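Local coordinates for protein sulfite reductase [ferredoxin] (PDB 1ZJ8) that reduces sulfite to sulfide with electrons from ferredoxin, using a siroheme and a [4Fe-4S] cluster, probably as a step in making sulfur-containing amino acids and cofactors, at residues L180-S188 against R385-L395; V241-L252 against P326-E334. All coordinates share one frame; numbering follows the deposited sequence.

Contact 1: L180-S188 against R385-L395. With SRM (siroheme), chain E.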
loop_
_atom_site.group_PDB
_atom_site.type_symbol
_atom_site.label_atom_id
_atom_site.label_comp_id
_atom_site.label_asym_id
_atom_site.label_seq_id
_atom_site.Cartn_x
_atom_site.Cartn_y
_atom_site.Cartn_z
ATOM N N LEU A 180 4.809 -3.351 6.861
ATOM C CA LEU A 180 5.080 -1.908 6.840
ATOM C C LEU A 180 5.917 -1.481 8.067
ATOM O O LEU A 180 5.833 -2.089 9.141
ATOM C CB LEU A 180 3.776 -1.110 6.734
ATOM C CG LEU A 180 2.758 -1.498 5.640
ATOM C CD1 LEU A 180 1.554 -0.536 5.653
ATOM C CD2 LEU A 180 3.389 -1.531 4.276
ATOM N N GLY A 181 6.736 -0.444 7.885
ATOM C CA GLY A 181 7.484 0.165 8.990
ATOM C C GLY A 181 7.600 1.679 8.882
ATOM O O GLY A 181 7.509 2.236 7.783
ATOM N N SER A 182 7.800 2.349 10.019
ATOM C CA SER A 182 8.090 3.778 10.010
ATOM C C SER A 182 9.301 4.056 9.137
ATOM O O SER A 182 10.387 3.481 9.358
ATOM C CB SER A 182 8.401 4.308 11.407
ATOM O OG SER A 182 9.036 5.572 11.335
ATOM N N PRO A 183 9.130 4.937 8.145
ATOM C CA PRO A 183 10.240 5.453 7.361
ATOM C C PRO A 183 11.336 6.094 8.180
ATOM O O PRO A 183 12.385 6.387 7.622
ATOM C CB PRO A 183 9.579 6.550 6.509
ATOM C CG PRO A 183 8.202 6.167 6.397
ATOM C CD PRO A 183 7.848 5.484 7.686
ATOM N N LEU A 184 11.081 6.378 9.457
ATOM C CA LEU A 184 12.110 6.931 10.358
ATOM C C LEU A 184 12.342 6.044 11.563
ATOM O O LEU A 184 12.697 6.525 12.639
ATOM C CB LEU A 184 11.731 8.346 10.809
ATOM C CG LEU A 184 12.311 9.375 9.846
ATOM C CD1 LEU A 184 11.326 9.672 8.714
ATOM C CD2 LEU A 184 12.684 10.619 10.602
ATOM N N ALA A 185 12.153 4.746 11.378
ATOM C CA ALA A 185 12.365 3.799 12.451
ATOM C C ALA A 185 13.821 3.899 12.944
ATOM O O ALA A 185 14.762 3.777 12.149
ATOM C CB ALA A 185 12.041 2.416 11.975
ATOM N N GLY A 186 13.998 4.167 14.239
ATOM C CA GLY A 186 15.325 4.300 14.836
ATOM C C GLY A 186 15.975 5.673 14.795
ATOM O O GLY A 186 17.066 5.861 15.348
ATOM N N GLU A 187 15.331 6.633 14.132
ATOM C CA GLU A 187 15.872 7.994 14.092
ATOM C C GLU A 187 14.887 9.123 14.427
ATOM O O GLU A 187 15.330 10.261 14.676
ATOM C CB GLU A 187 16.531 8.265 12.741
ATOM C CG GLU A 187 17.649 7.257 12.370
ATOM C CD GLU A 187 18.874 7.304 13.298
ATOM O OE1 GLU A 187 18.965 8.260 14.110
ATOM O OE2 GLU A 187 19.749 6.402 13.188
ATOM N N SER A 188 13.582 8.834 14.462
ATOM C CA SER A 188 12.593 9.859 14.787
ATOM C C SER A 188 12.751 10.346 16.210
ATOM O O SER A 188 12.954 9.554 17.131
ATOM C CB SER A 188 11.151 9.368 14.567
ATOM O OG SER A 188 10.192 10.384 14.864
ATOM N N ARG A 385 14.404 5.109 2.654
ATOM C CA ARG A 385 13.178 4.376 2.925
ATOM C C ARG A 385 12.072 4.773 1.949
ATOM O O ARG A 385 11.892 5.971 1.669
ATOM C CB ARG A 385 12.689 4.693 4.344
ATOM C CG ARG A 385 13.323 3.861 5.469
ATOM C CD ARG A 385 14.538 4.540 6.059
ATOM N NE ARG A 385 15.374 3.621 6.834
ATOM C CZ ARG A 385 15.221 3.348 8.131
ATOM N NH1 ARG A 385 14.266 3.906 8.860
ATOM N NH2 ARG A 385 16.065 2.519 8.715
ATOM N N PHE A 386 11.309 3.800 1.459
ATOM C CA PHE A 386 10.060 4.117 0.778
ATOM C C PHE A 386 8.937 4.289 1.810
ATOM O O PHE A 386 9.026 3.732 2.895
ATOM C CB PHE A 386 9.677 3.010 -0.223
ATOM C CG PHE A 386 10.684 2.788 -1.352
ATOM C CD1 PHE A 386 11.302 3.864 -1.994
ATOM C CD2 PHE A 386 10.967 1.498 -1.797
ATOM C CE1 PHE A 386 12.231 3.657 -3.035
ATOM C CE2 PHE A 386 11.873 1.285 -2.830
ATOM C CZ PHE A 386 12.510 2.372 -3.454
ATOM N N THR A 387 7.877 5.014 1.440
ATOM C CA THR A 387 6.823 5.494 2.371
ATOM C C THR A 387 5.497 4.797 2.095
ATOM O O THR A 387 5.205 4.437 0.968
ATOM C CB THR A 387 6.627 7.038 2.203
ATOM O OG1 THR A 387 7.880 7.685 2.439
ATOM C CG2 THR A 387 5.598 7.666 3.155
ATOM N N PRO A 388 4.690 4.548 3.131
ATOM C CA PRO A 388 3.326 4.099 2.810
ATOM C C PRO A 388 2.415 5.143 2.151
ATOM O O PRO A 388 1.221 4.898 2.026
ATOM C CB PRO A 388 2.774 3.640 4.170
ATOM C CG PRO A 388 4.005 3.502 5.077
ATOM C CD PRO A 388 4.968 4.519 4.585
ATOM N N TYR A 389 2.968 6.261 1.690
ATOM C CA TYR A 389 2.202 7.279 0.959
ATOM C C TYR A 389 2.852 7.571 -0.386
ATOM O O TYR A 389 2.676 8.664 -0.950
ATOM C CB TYR A 389 2.032 8.523 1.826
ATOM C CG TYR A 389 1.080 8.232 2.971
ATOM C CD1 TYR A 389 1.558 7.780 4.200
ATOM C CD2 TYR A 389 -0.310 8.335 2.798
ATOM C CE1 TYR A 389 0.688 7.472 5.227
ATOM C CE2 TYR A 389 -1.181 8.034 3.823
ATOM C CZ TYR A 389 -0.680 7.606 5.032
ATOM O OH TYR A 389 -1.535 7.296 6.066
ATOM N N GLN A 390 3.585 6.559 -0.877
ATOM C CA GLN A 390 4.230 6.534 -2.189
ATOM C C GLN A 390 5.317 7.606 -2.329
ATOM O O GLN A 390 5.453 8.247 -3.385
ATOM C CB GLN A 390 3.214 6.688 -3.321
ATOM C CG GLN A 390 1.992 5.833 -3.223
ATOM C CD GLN A 390 0.939 6.268 -4.220
ATOM O OE1 GLN A 390 0.692 7.470 -4.391
ATOM N NE2 GLN A 390 0.321 5.304 -4.897
ATOM N N LYS A 391 6.081 7.786 -1.259
ATOM C CA LYS A 391 7.121 8.805 -1.190
ATOM C C LYS A 391 8.437 8.155 -0.821
ATOM O O LYS A 391 8.489 6.953 -0.554
ATOM C CB LYS A 391 6.713 9.892 -0.193
ATOM C CG LYS A 391 5.655 10.881 -0.780
ATOM C CD LYS A 391 4.310 10.863 -0.071
ATOM C CE LYS A 391 3.231 11.731 -0.775
ATOM N NZ LYS A 391 2.394 11.086 -1.826
ATOM N N LEU A 392 9.521 8.919 -0.845
ATOM C CA LEU A 392 10.787 8.383 -0.336
ATOM C C LEU A 392 11.538 9.356 0.543
ATOM O O LEU A 392 11.545 10.555 0.287
ATOM C CB LEU A 392 11.697 7.867 -1.461
ATOM C CG LEU A 392 11.495 8.319 -2.901
ATOM C CD1 LEU A 392 12.647 7.797 -3.789
ATOM C CD2 LEU A 392 10.173 7.829 -3.456
ATOM N N VAL A 393 12.185 8.810 1.571
ATOM C CA VAL A 393 13.010 9.620 2.453
ATOM C C VAL A 393 14.418 9.054 2.614
ATOM O O VAL A 393 14.596 7.850 2.776
ATOM C CB VAL A 393 12.290 9.913 3.811
ATOM C CG1 VAL A 393 11.039 9.073 3.964
ATOM C CG2 VAL A 393 13.225 9.770 5.000
ATOM N N ILE A 394 15.401 9.955 2.555
ATOM C CA ILE A 394 16.830 9.651 2.724
ATOM C C ILE A 394 17.303 10.044 4.117
ATOM O O ILE A 394 17.099 11.178 4.514
ATOM C CB ILE A 394 17.711 10.506 1.771
ATOM C CG1 ILE A 394 17.098 10.663 0.372
ATOM C CG2 ILE A 394 19.118 9.916 1.656
ATOM C CD1 ILE A 394 17.097 9.409 -0.439
ATOM N N LEU A 395 17.981 9.151 4.834
ATOM C CA LEU A 395 18.494 9.477 6.168
ATOM C C LEU A 395 19.979 9.889 6.179
ATOM O O LEU A 395 20.681 9.766 5.177
ATOM C CB LEU A 395 18.290 8.279 7.092
ATOM C CG LEU A 395 16.945 7.581 7.045
ATOM C CD1 LEU A 395 16.941 6.484 8.066
ATOM C CD2 LEU A 395 15.844 8.556 7.324
HETATM FE FE SRM E . -3.596 -3.827 -4.444
HETATM C CHA SRM E . -5.009 -6.096 -6.571
HETATM C CHB SRM E . -2.074 -2.361 -7.043
HETATM C CHC SRM E . -2.216 -1.698 -2.407
HETATM C CHD SRM E . -6.496 -3.775 -2.567
HETATM N NA SRM E . -3.395 -4.280 -6.381
HETATM C C1A SRM E . -3.940 -5.316 -7.058
HETATM C C2A SRM E . -3.306 -5.567 -8.391
HETATM C CMA SRM E . -2.294 -6.664 -8.266
HETATM C CDA SRM E . -4.315 -5.786 -9.484
HETATM C CEA SRM E . -4.572 -7.169 -9.990
HETATM O O3A SRM E . -5.025 -8.012 -9.209
HETATM O O4A SRM E . -4.331 -7.474 -11.168
HETATM C C3A SRM E . -2.649 -4.250 -8.627
HETATM C CAA SRM E . -1.309 -4.332 -9.277
HETATM C CBA SRM E . -1.631 -4.252 -10.746
HETATM C CCA SRM E . -0.529 -3.579 -11.497
HETATM O O1A SRM E . 0.031 -2.584 -10.988
HETATM O O2A SRM E . -0.188 -4.053 -12.608
HETATM C C4A SRM E . -2.685 -3.598 -7.286
HETATM N NB SRM E . -2.257 -2.409 -4.684
HETATM C C1B SRM E . -1.672 -1.926 -5.783
HETATM C C2B SRM E . -0.575 -0.930 -5.536
HETATM C CMB SRM E . 0.611 -1.072 -6.449
HETATM C CDB SRM E . -1.157 0.429 -5.737
HETATM C CEB SRM E . -0.266 1.608 -5.565
HETATM O O3B SRM E . 0.063 2.345 -6.520
HETATM O O4B SRM E . 0.147 1.827 -4.427
HETATM C C3B SRM E . -0.316 -1.209 -4.072
HETATM C CAB SRM E . 0.690 -2.318 -3.903
HETATM C CBB SRM E . 1.403 -2.233 -2.587
HETATM C CCB SRM E . 2.219 -3.472 -2.358
HETATM O O1B SRM E . 3.437 -3.462 -2.518
HETATM O O2B SRM E . 1.698 -4.515 -1.976
HETATM C C4B SRM E . -1.642 -1.798 -3.675
HETATM N NC SRM E . -4.259 -2.847 -2.916
HETATM C C1C SRM E . -3.489 -2.135 -2.069
HETATM C C2C SRM E . -4.196 -1.561 -1.022
HETATM C CDC SRM E . -3.773 -0.514 -0.047
HETATM C CEC SRM E . -3.069 -0.866 1.205
HETATM O O3C SRM E . -2.653 -2.034 1.383
HETATM O O4C SRM E . -2.948 0.052 2.029
HETATM C C3C SRM E . -5.425 -2.137 -1.133
HETATM C CAC SRM E . -6.486 -1.776 -0.144
HETATM C CBC SRM E . -6.382 -2.242 1.292
HETATM C CCC SRM E . -6.838 -3.688 1.372
HETATM O O1C SRM E . -6.131 -4.610 0.883
HETATM O O2C SRM E . -7.950 -3.903 1.919
HETATM C C4C SRM E . -5.424 -2.955 -2.233
HETATM N ND SRM E . -5.247 -4.996 -4.357
HETATM C C1D SRM E . -6.337 -4.657 -3.651
HETATM C C2D SRM E . -7.449 -5.347 -4.170
HETATM C CAD SRM E . -8.650 -5.723 -3.321
HETATM C CBD SRM E . -8.662 -7.060 -2.648
HETATM C CCD SRM E . -9.732 -7.487 -1.685
HETATM O O1D SRM E . -9.381 -7.679 -0.500
HETATM O O2D SRM E . -10.927 -7.638 -2.057
HETATM C C3D SRM E . -6.978 -6.116 -5.221
HETATM C CDD SRM E . -7.669 -7.329 -5.783
HETATM C CED SRM E . -7.658 -8.676 -5.095
HETATM O O3D SRM E . -6.890 -8.914 -4.163
HETATM O O4D SRM E . -8.425 -9.583 -5.450
HETATM C C4D SRM E . -5.615 -5.891 -5.323
#
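Pro183 and Arg385 meet where the turn 182-185 rests on the hairpin 385-395. The Arg385 side chain bends at chi2 (92°), which brings its CB, CG and CD alongside Pro183 O before the guanidinium reaches the backbone beyond. Arg385 NH1 gives two weak hydrogen bonds, to Pro183 O (3.4 Å, 169° at the hydrogen) and to Ala185 O (3.3 Å, 155°); both oxygens lie at the guanidinium edge, near its plane. Leu395 CD1 sits over one face of the Arg385 guanidinium, 3.4 Å above its plane and displaced toward the rim. Beside these weak bonds, the Pro183 ring packs on apolar side chains: CB lies 3.9 Å from Val393 CG1, while its CG faces Pro388 CD across 4.1 Å. Leu184 crosses Val393 at about a right angle, its CD1 4.2 Å from Val393 CG2, and also touches Leu395.

The interface thus joins the end of strand 176-181, in the first 4Fe-4S sequence range, to a beta-hairpin in the second ferredoxin-like half domain. Within the hairpin, Arg385 and Val393 form a hydrogen-bonded antiparallel pair, so both side chains lie on the sheet face turned toward 180-188.

Farther out, an ST turn shapes the opposing loop: Ser182 OG accepts from Leu184 N at 2.9 Å and is also hydrogen-bonded to Asp228. Leu184 O takes the N-H groups of both Glu187 and Ser188. The Glu187 carboxylate bonds to Arg383 by a salt bridge and to the backbone N of Asn350. Gln142 bridges the two segments, its amide bonding Gly181 N and Phe386 O. At the hairpin turn, Gln390 extends into the siroheme pocket, NE2 3.4 Å from O3B of the cofactor and hydrogen-bonded to Ala427 O.

Contact 2: V241-L252 against P326-E334; sequences VNHPEHGPGLDL and PLIDGPAPE
With CG opposite the backbone N (chi1 -170°), the His243 ring swings to the passing chain at Gly330 and Pro331; chi1 of 171° likewise sends the Asp251 carboxylate to Ala332 and Pro333. These two residues belong to the beta-hairpin of strands 236-243 and 249-254 in the six-stranded mixed sheet. Near its turn the hairpin carries a classic beta bulge, His246 and Gly247 both facing His243. The segment 326-334 passes by as a largely irregular, proline-rich run whose short, weakly bonded strand at about 328-329 joins the sheet edge through a backbone hydrogen bond between Ile328 and Trp271.

Gly330 CA meets the edge of the His243 ring near its plane. The Pro331 ring crosses His243 at about a right angle, CD 3.7 Å from ND1. Ile328 CG2 approaches the edge of the His246 ring, 3.7 Å from CD2, and both imidazoles also meet the Trp271 ring. On the other flank Val241 CG2 packs against Pro333 CB at 4.0 Å, the two side chains nearly perpendicular. Asp251 OD2 lies 3.6 Å from Pro333 CD, yet its polar partners are Arg267, through a salt bridge, and Trp253 NE1. Arg267 also bonds Gly330 O, so one guanidinium ties both segments to strand 266-272. Deeper in, beside helix 311-323, Leu252 CD2 comes within 4.4 Å of Leu327 CD1.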
loop_
_atom_site.group_PDB
_atom_site.type_symbol
_atom_site.label_atom_id
_atom_site.label_comp_id
_atom_site.label_asym_id
_atom_site.label_seq_id
_atom_site.Cartn_x
_atom_site.Cartn_y
_atom_site.Cartn_z
ATOM N N VAL A 241 3.347 2.292 22.012
ATOM C CA VAL A 241 2.776 3.033 23.153
ATOM C C VAL A 241 3.497 2.752 24.467
ATOM O O VAL A 241 3.982 1.639 24.704
ATOM C CB VAL A 241 1.271 2.750 23.387
ATOM C CG1 VAL A 241 1.044 1.340 23.969
ATOM C CG2 VAL A 241 0.662 3.844 24.293
ATOM N N ASN A 242 3.522 3.760 25.331
ATOM C CA ASN A 242 4.073 3.619 26.675
ATOM C C ASN A 242 3.064 3.038 27.643
ATOM O O ASN A 242 2.095 3.714 27.996
ATOM C CB ASN A 242 4.507 4.986 27.185
ATOM C CG ASN A 242 5.319 5.727 26.170
ATOM O OD1 ASN A 242 6.430 5.304 25.837
ATOM N ND2 ASN A 242 4.758 6.816 25.625
ATOM N N HIS A 243 3.264 1.786 28.054
ATOM C CA HIS A 243 2.431 1.223 29.110
ATOM C C HIS A 243 2.912 1.925 30.383
ATOM O O HIS A 243 4.125 2.016 30.596
ATOM C CB HIS A 243 2.551 -0.307 29.231
ATOM C CG HIS A 243 1.522 -0.910 30.141
ATOM N ND1 HIS A 243 0.292 -1.339 29.692
ATOM C CD2 HIS A 243 1.516 -1.105 31.479
ATOM C CE1 HIS A 243 -0.417 -1.791 30.709
ATOM N NE2 HIS A 243 0.303 -1.653 31.804
ATOM N N PRO A 244 1.972 2.456 31.207
ATOM C CA PRO A 244 2.388 3.208 32.393
ATOM C C PRO A 244 3.206 2.380 33.355
ATOM O O PRO A 244 4.095 2.917 34.009
ATOM C CB PRO A 244 1.069 3.649 33.035
ATOM C CG PRO A 244 0.050 2.743 32.488
ATOM C CD PRO A 244 0.502 2.392 31.100
ATOM N N GLU A 245 2.904 1.088 33.450
ATOM C CA GLU A 245 3.709 0.187 34.267
ATOM C C GLU A 245 4.907 -0.401 33.526
ATOM O O GLU A 245 6.007 -0.432 34.073
ATOM C CB GLU A 245 2.851 -0.933 34.871
ATOM C CG GLU A 245 3.311 -1.292 36.283
ATOM C CD GLU A 245 3.017 -2.724 36.661
ATOM O OE1 GLU A 245 1.850 -3.158 36.490
ATOM O OE2 GLU A 245 3.964 -3.413 37.131
ATOM N N HIS A 246 4.698 -0.852 32.290
ATOM C CA HIS A 246 5.659 -1.727 31.625
ATOM C C HIS A 246 6.545 -0.996 30.620
ATOM O O HIS A 246 7.454 -1.588 30.068
ATOM C CB HIS A 246 4.936 -2.896 30.943
ATOM C CG HIS A 246 4.204 -3.803 31.890
ATOM N ND1 HIS A 246 4.756 -4.252 33.073
ATOM C CD2 HIS A 246 2.978 -4.377 31.805
ATOM C CE1 HIS A 246 3.896 -5.052 33.681
ATOM N NE2 HIS A 246 2.810 -5.147 32.932
ATOM N N GLY A 247 6.295 0.282 30.375
ATOM C CA GLY A 247 7.159 1.066 29.490
ATOM C C GLY A 247 6.855 0.885 28.002
ATOM O O GLY A 247 5.748 0.444 27.636
ATOM N N PRO A 248 7.836 1.215 27.122
ATOM C CA PRO A 248 7.534 1.238 25.692
ATOM C C PRO A 248 7.250 -0.140 25.122
ATOM O O PRO A 248 7.922 -1.098 25.461
ATOM C CB PRO A 248 8.800 1.857 25.061
ATOM C CG PRO A 248 9.560 2.478 26.210
ATOM C CD PRO A 248 9.241 1.591 27.376
ATOM N N GLY A 249 6.242 -0.233 24.269
ATOM C CA GLY A 249 5.869 -1.506 23.653
ATOM C C GLY A 249 4.834 -1.273 22.573
ATOM O O GLY A 249 4.647 -0.133 22.134
ATOM N N LEU A 250 4.140 -2.328 22.161
ATOM C CA LEU A 250 3.282 -2.219 20.993
ATOM C C LEU A 250 1.836 -2.600 21.271
ATOM O O LEU A 250 1.559 -3.688 21.769
ATOM C CB LEU A 250 3.867 -3.048 19.839
ATOM C CG LEU A 250 5.194 -2.446 19.337
ATOM C CD1 LEU A 250 6.422 -2.973 20.102
ATOM C CD2 LEU A 250 5.359 -2.691 17.864
ATOM N N ASP A 251 0.923 -1.689 20.951
ATOM C CA ASP A 251 -0.508 -1.952 21.061
ATOM C C ASP A 251 -0.979 -2.741 19.821
ATOM O O ASP A 251 -0.571 -2.455 18.696
ATOM C CB ASP A 251 -1.258 -0.618 21.243
ATOM C CG ASP A 251 -2.756 -0.762 21.155
ATOM O OD1 ASP A 251 -3.268 -1.868 21.441
ATOM O OD2 ASP A 251 -3.429 0.237 20.790
ATOM N N LEU A 252 -1.818 -3.750 20.037
ATOM C CA LEU A 252 -2.187 -4.682 18.975
ATOM C C LEU A 252 -3.529 -4.314 18.387
ATOM O O LEU A 252 -4.506 -4.152 19.119
ATOM C CB LEU A 252 -2.239 -6.111 19.514
ATOM C CG LEU A 252 -2.698 -7.233 18.575
ATOM C CD1 LEU A 252 -1.954 -7.214 17.261
ATOM C CD2 LEU A 252 -2.550 -8.607 19.231
ATOM N N PRO A 326 -2.281 -15.480 28.681
ATOM C CA PRO A 326 -2.962 -14.201 28.468
ATOM C C PRO A 326 -2.019 -13.161 27.848
ATOM O O PRO A 326 -0.793 -13.312 27.941
ATOM C CB PRO A 326 -3.411 -13.790 29.884
ATOM C CG PRO A 326 -2.555 -14.539 30.816
ATOM C CD PRO A 326 -1.994 -15.732 30.107
ATOM N N LEU A 327 -2.601 -12.161 27.179
ATOM C CA LEU A 327 -1.880 -10.960 26.788
ATOM C C LEU A 327 -2.083 -9.960 27.892
ATOM O O LEU A 327 -3.119 -9.977 28.554
ATOM C CB LEU A 327 -2.433 -10.386 25.498
ATOM C CG LEU A 327 -2.202 -11.232 24.254
ATOM C CD1 LEU A 327 -3.013 -10.697 23.079
ATOM C CD2 LEU A 327 -0.720 -11.241 23.935
ATOM N N ILE A 328 -1.088 -9.100 28.092
ATOM C CA ILE A 328 -1.177 -8.019 29.063
ATOM C C ILE A 328 -2.129 -6.948 28.509
ATOM O O ILE A 328 -2.081 -6.643 27.322
ATOM C CB ILE A 328 0.210 -7.403 29.342
ATOM C CG1 ILE A 328 1.179 -8.466 29.884
ATOM C CG2 ILE A 328 0.117 -6.194 30.294
ATOM C CD1 ILE A 328 2.288 -8.850 28.867
ATOM N N ASP A 329 -3.009 -6.415 29.361
ATOM C CA ASP A 329 -3.906 -5.323 28.987
ATOM C C ASP A 329 -3.074 -4.062 28.756
ATOM O O ASP A 329 -2.058 -3.845 29.427
ATOM C CB ASP A 329 -4.935 -5.032 30.097
ATOM C CG ASP A 329 -6.062 -6.071 30.185
ATOM O OD1 ASP A 329 -6.232 -6.943 29.291
ATOM O OD2 ASP A 329 -6.807 -5.991 31.178
ATOM N N GLY A 330 -3.507 -3.223 27.815
ATOM C CA GLY A 330 -2.806 -1.972 27.551
ATOM C C GLY A 330 -3.726 -0.908 27.006
ATOM O O GLY A 330 -4.795 -1.204 26.525
ATOM N N PRO A 331 -3.301 0.350 27.100
ATOM C CA PRO A 331 -4.029 1.460 26.494
ATOM C C PRO A 331 -3.775 1.663 25.004
ATOM O O PRO A 331 -2.840 1.092 24.414
ATOM C CB PRO A 331 -3.491 2.683 27.256
ATOM C CG PRO A 331 -2.095 2.327 27.601
ATOM C CD PRO A 331 -2.095 0.816 27.824
ATOM N N ALA A 332 -4.625 2.500 24.427
ATOM C CA ALA A 332 -4.456 3.021 23.090
ATOM C C ALA A 332 -3.600 4.270 23.186
ATOM O O ALA A 332 -3.624 4.962 24.188
ATOM C CB ALA A 332 -5.805 3.359 22.495
ATOM N N PRO A 333 -2.831 4.561 22.135
ATOM C CA PRO A 333 -2.104 5.832 22.103
ATOM C C PRO A 333 -3.016 6.913 21.575
ATOM O O PRO A 333 -3.966 6.597 20.863
ATOM C CB PRO A 333 -0.985 5.553 21.110
ATOM C CG PRO A 333 -1.596 4.577 20.147
ATOM C CD PRO A 333 -2.604 3.758 20.920
ATOM N N GLU A 334 -2.744 8.169 21.913
ATOM C CA GLU A 334 -3.577 9.283 21.438
ATOM C C GLU A 334 -3.556 9.329 19.921
ATOM O O GLU A 334 -2.497 9.550 19.330
ATOM C CB GLU A 334 -3.104 10.632 21.997
ATOM C CG GLU A 334 -3.367 10.810 23.492
ATOM C CD GLU A 334 -4.861 11.006 23.842
ATOM O OE1 GLU A 334 -5.409 10.273 24.722
ATOM O OE2 GLU A 334 -5.487 11.898 23.228
#

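Overall arrangement
Both contacts involve the same six-stranded mixed sheet: contact 1 leaves from the end of edge strand 176-181, whereas contact 2 joins the inner hairpin 236-254 to the opposite edge strand, 328-329, and the chain around it. Along the sequence contact 2 is nested within the loop that contact 1 closes. Their centres are 24 Å apart and their nearest atoms about 9 Å, so they do not touch. Contact 1 is buried and, through Gln390, reaches the siroheme pocket. Contact 2 is more peripheral: its centre lies about 26 Å from the centre of the chain, that of contact 1 about 13 Å. In contact 2, Leu252 CD1 is 22.0 Å from the siroheme iron (FE).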